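Local coordinates for protein heme peroxidase (Bacteroides thetaiotaomicron, PDB 2GVK) that probably uses hydrogen peroxide to oxidise dyes and related substrates at a heme, as a dye-decolorizing (DyP-type) peroxidase, at residues Ser66-Phe71 with Leu110-Ala115; Ile154-Gly159 with Lys210-His215; Tyr193-Val198 with Asp294-Ile299. All blocks are in the same frame, centred on the assembly; numbering follows the deposited sequence.

How the contacts relate
From the N terminus, contact 1 comes first: S66-F71 pairs with L110-A115 and closes a 38-residue loop in the N-terminal half of the chain. Contact 2 (I154-G159 with K210-H215) closes 50 residues and contact 3 (Y193-V198 with D294-I299) closes 95; the two cross, since Y193-V198 falls inside the loop of contact 2. Contact 2 joins a loop to the end of helix 205-212; contact 3 pairs strands 186-195 and 296-306. These two touch, I154 packing on H195 and V211 on F295. Contact 1 lies across the chain's centre, about 25 Å from contact 3 between centres, yet one sheet links them: strands 66-72 and 296-306 are neighbours.

Contact 1. Residues Ser66-Phe71 with Leu110-Ala115; sequences SCTMGF and LFHIRA
M69 runs alongside F111 on an antiparallel ladder between strands 66-72 and 109-115, part of the ferredoxin-like N-terminal half of the DyP fold. M69, a selenomethionine, keeps CG anti to its backbone N (chi1 180°) and runs on extended. Its CG thereby meets F111 CE1 at 3.5 Å, while SE passes the ring obliquely, 5.1 Å from the F111 centroid, as a Met-aromatic contact. C67 reaches the same ring differently: its SG comes to the edge, near the ring plane, 4.1 Å from F111 CD1. C67 SG also touches I113 CG1 at 3.7 Å. Helices 38-59 and 118-131 cover this apolar face, with F49 against C67 and M69, and L128 against F111.

Behind the side chains, six backbone bonds fix the register, two each for the pairs S66/R114, T68/H112 and G70/L110. The straightest runs from R114 N to S66 O (2.8 Å, 171° at the hydrogen). Between them, the non-hydrogen-bonded pairs bring CA-H groups onto carbonyls, and C67 CA comes to 3.1 Å from H112 O.

The reverse face, carrying S66, T68, H112 and R114, is the polar one. In the conformer modelled here S66 OG bonds D16, and the hydroxyl of Y266 bonds both T68 OG1 and H112 ND1, so one second-shell group positions two paired residues. T68 and H112 run alongside each other there, with T68 OG1 3.3 Å from H112 CB.

Contact 2. Residues Ile154-Gly159 with Lys210-His215; sequences IGFVDG and KVIGRH
F156 and I212 form the heart of this contact, in which a loop with the sequence GFVDG packs on the C-terminal end of helix 205-212. That sequence fits the GxxDG motif of DyP peroxidases, which in relatives belongs to the distal side of the heme pocket. The tight part is apolar. I212 CG1 stands over the middle of the F156 ring, 3.7 Å from the centroid and 4° off the normal, a clean CH-pi contact. CG1 gets there because it lies opposite the carbonyl carbon (chi1 -60°), which leaves I212 CG2 to rest on F156 CD2 at 3.9 Å. The I212 chain then ends tip to tip against I154, and the two CD1 atoms, of I154 and I212, are only 3.4 Å apart, closer than usual for methyls. W200 from helix 197-201 packs against both F156 and I212, and its NE1 bonds I154 O.

Replacing F156 by an alanine takes away the ring under I212 CG1, and would probably open a gap between the loop and the helix end.

Past the ring the contact slackens. The helix ends with I212; G213, with positive phi (97°), turns the chain toward R214 and H215, both partly exposed. The R214 side chain finds its salt bridge elsewhere, with D219. V157 N reaches across through a water, bonded at 2.8 Å, whose further link to H215 O is weak. V157 also packs on N58 of the second subunit. Back at the tight ring edge, in its plane, R214 O lies 3.3 Å from F156 CE2; it is buried and has no hydrogen-bond partner in the model.

Contact 3. Residues Tyr193-Val198 with Asp294-Ile299; sequences YIHDMV and DFSTAI
I194 and T297 make the antiparallel hydrogen-bonded pair of this short ladder, exchanging two backbone bonds of 2.9 Å, I194 N to T297 O and T297 N to I194 O. I194 O takes a second donor, a water at 2.8 Å that also bonds T297 OG1. Just past the last bridge, F295 O is likewise shared. D196 N gives it the stronger bond, 2.9 Å long, although the donor stands 39° out of the carbonyl plane. H195 ND1 adds a weak one.

That ND1 is divided between two acceptors lying at the edge of its ring and in its plane: F295 O at 3.4 Å and S296 OG at 3.0 Å. The latter bond is weak too, being bent to 123° at the hydrogen. The ring is held chiefly through NE2, by T261 OG1; S296 OG has its firmer partner in L292 O, and Y193 OH bonds Q191 OE1. D196 is the N-cap of helix 197-201: with CG anti to the backbone N (chi1 -175°), its OD1 receives A199 N. Apolar contacts finish the ladder: Y193 CE1 meets A298 CB at 3.8 Å, and the I194 and I299 side chains cross, I194 CG1 touching I299 CD1 at 3.7 Å.

Strand 258-267 flanks strand 186-195 on its other side, bonding Y193 and H195, while helix 270-281 packs on Y193 and W200 of helix 197-201 meets F295 edge-to-face.

Contact 1. Residues Ser66-Phe71 with Leu110-Ala115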
loop_
_atom_site.group_PDB
_atom_site.type_symbol
_atom_site.label_atom_id
_atom_site.label_comp_id
_atom_site.label_asym_id
_atom_site.label_seq_id
_atom_site.Cartn_x
_atom_site.Cartn_y
_atom_site.Cartn_z
ATOM N N SER A 66 5.704 -16.396 7.799
ATOM C CA SER A 66 5.697 -17.832 7.769
ATOM C C SER A 66 7.029 -18.398 8.300
ATOM O O SER A 66 8.077 -17.787 8.113
ATOM C CB SER A 66 5.478 -18.299 6.347
ATOM O OG SER A 66 5.455 -19.684 6.270
ATOM N N CYS A 67 6.962 -19.557 8.952
ATOM C CA CYS A 67 8.131 -20.311 9.335
ATOM C C CYS A 67 7.807 -21.787 9.207
ATOM O O CYS A 67 6.709 -22.218 9.555
ATOM C CB CYS A 67 8.584 -20.012 10.761
ATOM S SG CYS A 67 10.206 -20.723 11.174
ATOM N N THR A 68 8.744 -22.542 8.667
ATOM C CA THR A 68 8.658 -23.997 8.684
ATOM C C THR A 68 9.835 -24.557 9.471
ATOM O O THR A 68 10.918 -23.935 9.531
ATOM C CB THR A 68 8.658 -24.585 7.283
ATOM O OG1 THR A 68 9.893 -24.308 6.661
ATOM C CG2 THR A 68 7.566 -24.010 6.470
HETATM N N MSE A 69 9.606 -25.718 10.097
HETATM C CA MSE A 69 10.574 -26.383 10.932
HETATM C C MSE A 69 10.710 -27.820 10.471
HETATM O O MSE A 69 9.717 -28.539 10.362
HETATM C CB MSE A 69 10.087 -26.367 12.373
HETATM C CG MSE A 69 11.015 -27.052 13.364
HETATM SE SE MSE A 69 10.256 -27.024 15.166
HETATM C CE MSE A 69 11.803 -27.731 16.110
ATOM N N GLY A 70 11.943 -28.245 10.228
ATOM C CA GLY A 70 12.213 -29.591 9.773
ATOM C C GLY A 70 13.324 -30.255 10.549
ATOM O O GLY A 70 14.162 -29.583 11.171
ATOM N N PHE A 71 13.360 -31.581 10.456
ATOM C CA PHE A 71 14.326 -32.413 11.182
ATOM C C PHE A 71 15.155 -33.276 10.251
ATOM O O PHE A 71 14.615 -33.941 9.366
ATOM C CB PHE A 71 13.585 -33.338 12.177
ATOM C CG PHE A 71 12.691 -32.611 13.118
ATOM C CD1 PHE A 71 11.424 -32.240 12.732
ATOM C CD2 PHE A 71 13.142 -32.221 14.361
ATOM C CE1 PHE A 71 10.608 -31.496 13.576
ATOM C CE2 PHE A 71 12.296 -31.483 15.231
ATOM C CZ PHE A 71 11.054 -31.139 14.832
ATOM N N LEU A 110 16.146 -27.491 10.656
ATOM C CA LEU A 110 16.016 -26.415 9.674
ATOM C C LEU A 110 14.876 -25.487 10.040
ATOM O O LEU A 110 13.767 -25.938 10.332
ATOM C CB LEU A 110 15.751 -26.985 8.265
ATOM C CG LEU A 110 15.377 -25.943 7.168
ATOM C CD1 LEU A 110 16.553 -25.085 6.771
ATOM C CD2 LEU A 110 14.794 -26.641 5.955
ATOM N N PHE A 111 15.154 -24.185 10.018
ATOM C CA PHE A 111 14.103 -23.170 10.098
ATOM C C PHE A 111 14.151 -22.331 8.857
ATOM O O PHE A 111 15.218 -21.816 8.480
ATOM C CB PHE A 111 14.273 -22.284 11.363
ATOM C CG PHE A 111 14.062 -23.018 12.643
ATOM C CD1 PHE A 111 12.795 -23.322 13.075
ATOM C CD2 PHE A 111 15.144 -23.456 13.404
ATOM C CE1 PHE A 111 12.593 -24.012 14.259
ATOM C CE2 PHE A 111 14.937 -24.152 14.608
ATOM C CZ PHE A 111 13.675 -24.425 15.023
ATOM N N HIS A 112 12.997 -22.230 8.187
ATOM C CA HIS A 112 12.846 -21.431 6.983
ATOM C C HIS A 112 11.826 -20.341 7.305
ATOM O O HIS A 112 10.631 -20.615 7.448
ATOM C CB HIS A 112 12.399 -22.333 5.829
ATOM C CG HIS A 112 12.078 -21.604 4.556
ATOM N ND1 HIS A 112 11.177 -22.101 3.621
ATOM C CD2 HIS A 112 12.569 -20.461 4.033
ATOM C CE1 HIS A 112 11.123 -21.279 2.592
ATOM N NE2 HIS A 112 11.938 -20.261 2.822
ATOM N N ILE A 113 12.331 -19.103 7.464
ATOM C CA ILE A 113 11.556 -17.991 7.978
ATOM C C ILE A 113 11.398 -16.944 6.876
ATOM O O ILE A 113 12.381 -16.504 6.303
ATOM C CB ILE A 113 12.264 -17.320 9.200
ATOM C CG1 ILE A 113 12.883 -18.365 10.119
ATOM C CG2 ILE A 113 11.284 -16.446 9.954
ATOM C CD1 ILE A 113 13.623 -17.787 11.332
ATOM N N ARG A 114 10.149 -16.557 6.611
ATOM C CA ARG A 114 9.773 -15.639 5.505
ATOM C C ARG A 114 8.829 -14.547 6.026
ATOM O O ARG A 114 7.915 -14.848 6.763
ATOM C CB ARG A 114 9.017 -16.427 4.407
ATOM C CG ARG A 114 9.831 -17.429 3.662
ATOM C CD ARG A 114 8.980 -18.233 2.678
ATOM N NE ARG A 114 8.351 -19.391 3.333
ATOM C CZ ARG A 114 7.813 -20.426 2.675
ATOM N NH1 ARG A 114 7.837 -20.463 1.351
ATOM N NH2 ARG A 114 7.284 -21.445 3.356
ATOM N N ALA A 115 8.984 -13.306 5.529
ATOM C CA ALA A 115 8.024 -12.247 5.813
ATOM C C ALA A 115 8.235 -11.063 4.901
ATOM O O ALA A 115 9.296 -10.915 4.281
ATOM C CB ALA A 115 8.123 -11.806 7.256
#

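Contact 2. Residues Ile154-Gly159 with Lys210-His215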
loop_
_atom_site.group_PDB
_atom_site.type_symbol
_atom_site.label_atom_id
_atom_site.label_comp_id
_atom_site.label_asym_id
_atom_site.label_seq_id
_atom_site.Cartn_x
_atom_site.Cartn_y
_atom_site.Cartn_z
ATOM N N ILE A 154 20.959 -14.784 -10.885
ATOM C CA ILE A 154 21.506 -14.818 -12.265
ATOM C C ILE A 154 20.644 -13.999 -13.272
ATOM O O ILE A 154 20.921 -13.991 -14.464
ATOM C CB ILE A 154 21.641 -16.268 -12.775
ATOM C CG1 ILE A 154 20.298 -17.006 -12.591
ATOM C CG2 ILE A 154 22.740 -16.955 -12.049
ATOM C CD1 ILE A 154 20.098 -18.116 -13.505
ATOM N N GLY A 155 19.582 -13.363 -12.781
ATOM C CA GLY A 155 18.829 -12.378 -13.568
ATOM C C GLY A 155 17.699 -12.924 -14.379
ATOM O O GLY A 155 17.198 -12.255 -15.271
ATOM N N PHE A 156 17.325 -14.167 -14.102
ATOM C CA PHE A 156 16.206 -14.813 -14.741
ATOM C C PHE A 156 15.147 -15.061 -13.697
ATOM O O PHE A 156 15.444 -15.461 -12.601
ATOM C CB PHE A 156 16.634 -16.162 -15.333
ATOM C CG PHE A 156 17.288 -16.057 -16.662
ATOM C CD1 PHE A 156 18.599 -15.594 -16.781
ATOM C CD2 PHE A 156 16.621 -16.444 -17.808
ATOM C CE1 PHE A 156 19.210 -15.523 -18.011
ATOM C CE2 PHE A 156 17.241 -16.386 -19.034
ATOM C CZ PHE A 156 18.523 -15.890 -19.140
ATOM N N VAL A 157 13.901 -14.854 -14.063
ATOM C CA VAL A 157 12.797 -15.176 -13.181
ATOM C C VAL A 157 12.829 -16.642 -12.854
ATOM O O VAL A 157 13.089 -17.490 -13.727
ATOM C CB VAL A 157 11.442 -14.819 -13.837
ATOM C CG1 VAL A 157 10.261 -15.445 -13.056
ATOM C CG2 VAL A 157 11.301 -13.292 -13.959
ATOM N N ASP A 158 12.620 -16.967 -11.599
ATOM C CA ASP A 158 12.583 -18.338 -11.163
ATOM C C ASP A 158 11.256 -18.649 -10.459
ATOM O O ASP A 158 10.637 -17.751 -9.856
ATOM C CB ASP A 158 13.730 -18.606 -10.210
ATOM C CG ASP A 158 13.825 -20.056 -9.822
ATOM O OD1 ASP A 158 14.067 -20.893 -10.717
ATOM O OD2 ASP A 158 13.654 -20.363 -8.629
ATOM N N GLY A 159 10.815 -19.888 -10.560
ATOM C CA GLY A 159 9.627 -20.339 -9.843
ATOM C C GLY A 159 8.371 -20.479 -10.693
ATOM O O GLY A 159 7.366 -20.942 -10.203
ATOM N N LYS A 210 19.843 -20.242 -23.331
ATOM C CA LYS A 210 20.038 -21.661 -23.666
ATOM C C LYS A 210 20.465 -22.458 -22.449
ATOM O O LYS A 210 20.168 -23.643 -22.346
ATOM C CB LYS A 210 21.054 -21.810 -24.774
ATOM C CG LYS A 210 20.522 -21.298 -26.106
ATOM C CD LYS A 210 21.372 -21.633 -27.241
ATOM C CE LYS A 210 20.733 -21.122 -28.538
ATOM N NZ LYS A 210 19.227 -21.410 -28.567
ATOM N N VAL A 211 21.171 -21.812 -21.528
ATOM C CA VAL A 211 21.521 -22.445 -20.263
ATOM C C VAL A 211 20.272 -22.650 -19.351
ATOM O O VAL A 211 20.125 -23.678 -18.698
ATOM C CB VAL A 211 22.589 -21.610 -19.489
ATOM C CG1 VAL A 211 22.826 -22.197 -18.101
ATOM C CG2 VAL A 211 23.882 -21.535 -20.278
ATOM N N ILE A 212 19.363 -21.676 -19.361
ATOM C CA ILE A 212 18.213 -21.688 -18.470
ATOM C C ILE A 212 17.013 -22.411 -19.098
ATOM O O ILE A 212 16.373 -23.233 -18.450
ATOM C CB ILE A 212 17.799 -20.252 -18.087
ATOM C CG1 ILE A 212 18.949 -19.538 -17.367
ATOM C CG2 ILE A 212 16.526 -20.258 -17.232
ATOM C CD1 ILE A 212 19.426 -20.218 -16.105
ATOM N N GLY A 213 16.768 -22.144 -20.370
ATOM C CA GLY A 213 15.624 -22.724 -21.078
ATOM C C GLY A 213 14.393 -21.811 -21.143
ATOM O O GLY A 213 13.318 -22.249 -21.545
ATOM N N ARG A 214 14.553 -20.547 -20.722
ATOM C CA ARG A 214 13.485 -19.545 -20.817
ATOM C C ARG A 214 14.078 -18.233 -21.310
ATOM O O ARG A 214 15.289 -18.014 -21.210
ATOM C CB ARG A 214 12.800 -19.320 -19.438
ATOM C CG ARG A 214 12.421 -20.599 -18.694
ATOM C CD ARG A 214 11.647 -20.307 -17.426
ATOM N NE ARG A 214 10.309 -19.813 -17.729
ATOM C CZ ARG A 214 9.223 -20.582 -17.840
ATOM N NH1 ARG A 214 9.298 -21.897 -17.641
ATOM N NH2 ARG A 214 8.052 -20.032 -18.141
ATOM N N HIS A 215 13.230 -17.358 -21.842
ATOM C CA HIS A 215 13.676 -16.039 -22.284
ATOM C C HIS A 215 13.910 -15.122 -21.090
ATOM O O HIS A 215 13.182 -15.181 -20.082
ATOM C CB HIS A 215 12.671 -15.439 -23.244
ATOM C CG HIS A 215 12.619 -16.134 -24.562
ATOM N ND1 HIS A 215 13.541 -15.903 -25.559
ATOM C CD2 HIS A 215 11.780 -17.088 -25.040
ATOM C CE1 HIS A 215 13.254 -16.659 -26.605
ATOM N NE2 HIS A 215 12.196 -17.392 -26.313
HETATM O O HOH W 1 13.348 -14.344 -16.793
#

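Contact 3. Residues Tyr193-Val198 with Asp294-Ile299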
loop_
_atom_site.group_PDB
_atom_site.type_symbol
_atom_site.label_atom_id
_atom_site.label_comp_id
_atom_site.label_asym_id
_atom_site.label_seq_id
_atom_site.Cartn_x
_atom_site.Cartn_y
_atom_site.Cartn_z
ATOM N N TYR A 193 24.191 -22.765 -3.328
ATOM C CA TYR A 193 24.991 -22.681 -4.535
ATOM C C TYR A 193 25.756 -21.366 -4.579
ATOM O O TYR A 193 25.192 -20.310 -4.298
ATOM C CB TYR A 193 24.114 -22.757 -5.770
ATOM C CG TYR A 193 23.585 -24.127 -6.088
ATOM C CD1 TYR A 193 24.316 -25.007 -6.892
ATOM C CD2 TYR A 193 22.344 -24.542 -5.620
ATOM C CE1 TYR A 193 23.800 -26.263 -7.238
ATOM C CE2 TYR A 193 21.835 -25.799 -5.937
ATOM C CZ TYR A 193 22.574 -26.656 -6.749
ATOM O OH TYR A 193 22.069 -27.928 -7.064
ATOM N N ILE A 194 27.035 -21.444 -4.902
ATOM C CA ILE A 194 27.860 -20.245 -5.145
ATOM C C ILE A 194 28.071 -20.100 -6.640
ATOM O O ILE A 194 28.457 -21.056 -7.311
ATOM C CB ILE A 194 29.212 -20.349 -4.432
ATOM C CG1 ILE A 194 28.998 -20.571 -2.914
ATOM C CG2 ILE A 194 30.067 -19.102 -4.687
ATOM C CD1 ILE A 194 28.231 -19.465 -2.225
ATOM N N HIS A 195 27.803 -18.908 -7.169
ATOM C CA HIS A 195 27.884 -18.672 -8.608
ATOM C C HIS A 195 29.183 -18.073 -9.028
ATOM O O HIS A 195 29.824 -17.322 -8.260
ATOM C CB HIS A 195 26.760 -17.755 -9.052
ATOM C CG HIS A 195 25.416 -18.331 -8.856
ATOM N ND1 HIS A 195 24.986 -19.462 -9.524
ATOM C CD2 HIS A 195 24.407 -17.977 -8.023
ATOM C CE1 HIS A 195 23.759 -19.752 -9.137
ATOM N NE2 HIS A 195 23.392 -18.881 -8.215
ATOM N N ASP A 196 29.604 -18.426 -10.249
ATOM C CA ASP A 196 30.701 -17.757 -10.935
ATOM C C ASP A 196 30.067 -16.658 -11.766
ATOM O O ASP A 196 29.750 -16.843 -12.939
ATOM C CB ASP A 196 31.450 -18.754 -11.815
ATOM C CG ASP A 196 32.693 -18.159 -12.468
ATOM O OD1 ASP A 196 32.853 -16.904 -12.471
ATOM O OD2 ASP A 196 33.502 -18.958 -13.024
HETATM N N MSE A 197 29.826 -15.519 -11.123
HETATM C CA MSE A 197 29.110 -14.401 -11.775
HETATM C C MSE A 197 29.906 -13.747 -12.872
HETATM O O MSE A 197 29.346 -13.258 -13.826
HETATM C CB MSE A 197 28.702 -13.353 -10.746
HETATM C CG MSE A 197 27.718 -13.841 -9.789
HETATM SE SE MSE A 197 26.072 -14.481 -10.649
HETATM C CE MSE A 197 25.162 -12.779 -10.852
ATOM N N VAL A 198 31.218 -13.764 -12.764
ATOM C CA VAL A 198 32.038 -13.179 -13.801
ATOM C C VAL A 198 31.890 -13.970 -15.107
ATOM O O VAL A 198 31.608 -13.400 -16.154
ATOM C CB VAL A 198 33.523 -13.097 -13.368
ATOM C CG1 VAL A 198 34.384 -12.703 -14.523
ATOM C CG2 VAL A 198 33.666 -12.104 -12.216
ATOM N N ASP A 294 27.655 -25.371 -14.718
ATOM C CA ASP A 294 28.915 -24.826 -15.200
ATOM C C ASP A 294 29.162 -23.428 -14.576
ATOM O O ASP A 294 30.237 -22.872 -14.710
ATOM C CB ASP A 294 28.919 -24.730 -16.729
ATOM C CG ASP A 294 28.890 -26.118 -17.422
ATOM O OD1 ASP A 294 29.219 -27.143 -16.774
ATOM O OD2 ASP A 294 28.527 -26.176 -18.613
ATOM N N PHE A 295 28.147 -22.876 -13.907
ATOM C CA PHE A 295 28.239 -21.541 -13.324
ATOM C C PHE A 295 27.847 -21.521 -11.869
ATOM O O PHE A 295 27.787 -20.448 -11.251
ATOM C CB PHE A 295 27.348 -20.568 -14.105
ATOM C CG PHE A 295 27.663 -20.498 -15.534
ATOM C CD1 PHE A 295 28.636 -19.627 -16.003
ATOM C CD2 PHE A 295 27.022 -21.336 -16.445
ATOM C CE1 PHE A 295 28.948 -19.587 -17.342
ATOM C CE2 PHE A 295 27.344 -21.303 -17.779
ATOM C CZ PHE A 295 28.299 -20.421 -18.229
ATOM N N SER A 296 27.595 -22.703 -11.307
ATOM C CA SER A 296 27.029 -22.825 -9.958
ATOM C C SER A 296 27.611 -24.028 -9.236
ATOM O O SER A 296 27.467 -25.151 -9.700
ATOM C CB SER A 296 25.493 -22.989 -10.032
ATOM O OG SER A 296 24.911 -22.093 -10.962
ATOM N N THR A 297 28.135 -23.814 -8.034
ATOM C CA THR A 297 28.730 -24.885 -7.265
ATOM C C THR A 297 27.955 -25.135 -5.985
ATOM O O THR A 297 27.778 -24.224 -5.182
ATOM C CB THR A 297 30.190 -24.561 -6.885
ATOM O OG1 THR A 297 30.965 -24.298 -8.075
ATOM C CG2 THR A 297 30.796 -25.690 -6.156
ATOM N N ALA A 298 27.481 -26.380 -5.803
ATOM C CA ALA A 298 26.793 -26.771 -4.573
ATOM C C ALA A 298 27.815 -26.951 -3.453
ATOM O O ALA A 298 28.766 -27.711 -3.600
ATOM C CB ALA A 298 26.016 -28.062 -4.787
ATOM N N ILE A 299 27.611 -26.246 -2.332
ATOM C CA ILE A 299 28.506 -26.349 -1.197
ATOM C C ILE A 299 27.829 -26.926 0.079
ATOM O O ILE A 299 28.512 -27.207 1.074
ATOM C CB ILE A 299 29.193 -24.994 -0.876
ATOM C CG1 ILE A 299 28.174 -23.947 -0.431
ATOM C CG2 ILE A 299 29.983 -24.505 -2.092
ATOM C CD1 ILE A 299 28.824 -22.694 0.147
HETATM O O HOH W 2 30.795 -21.625 -8.807
#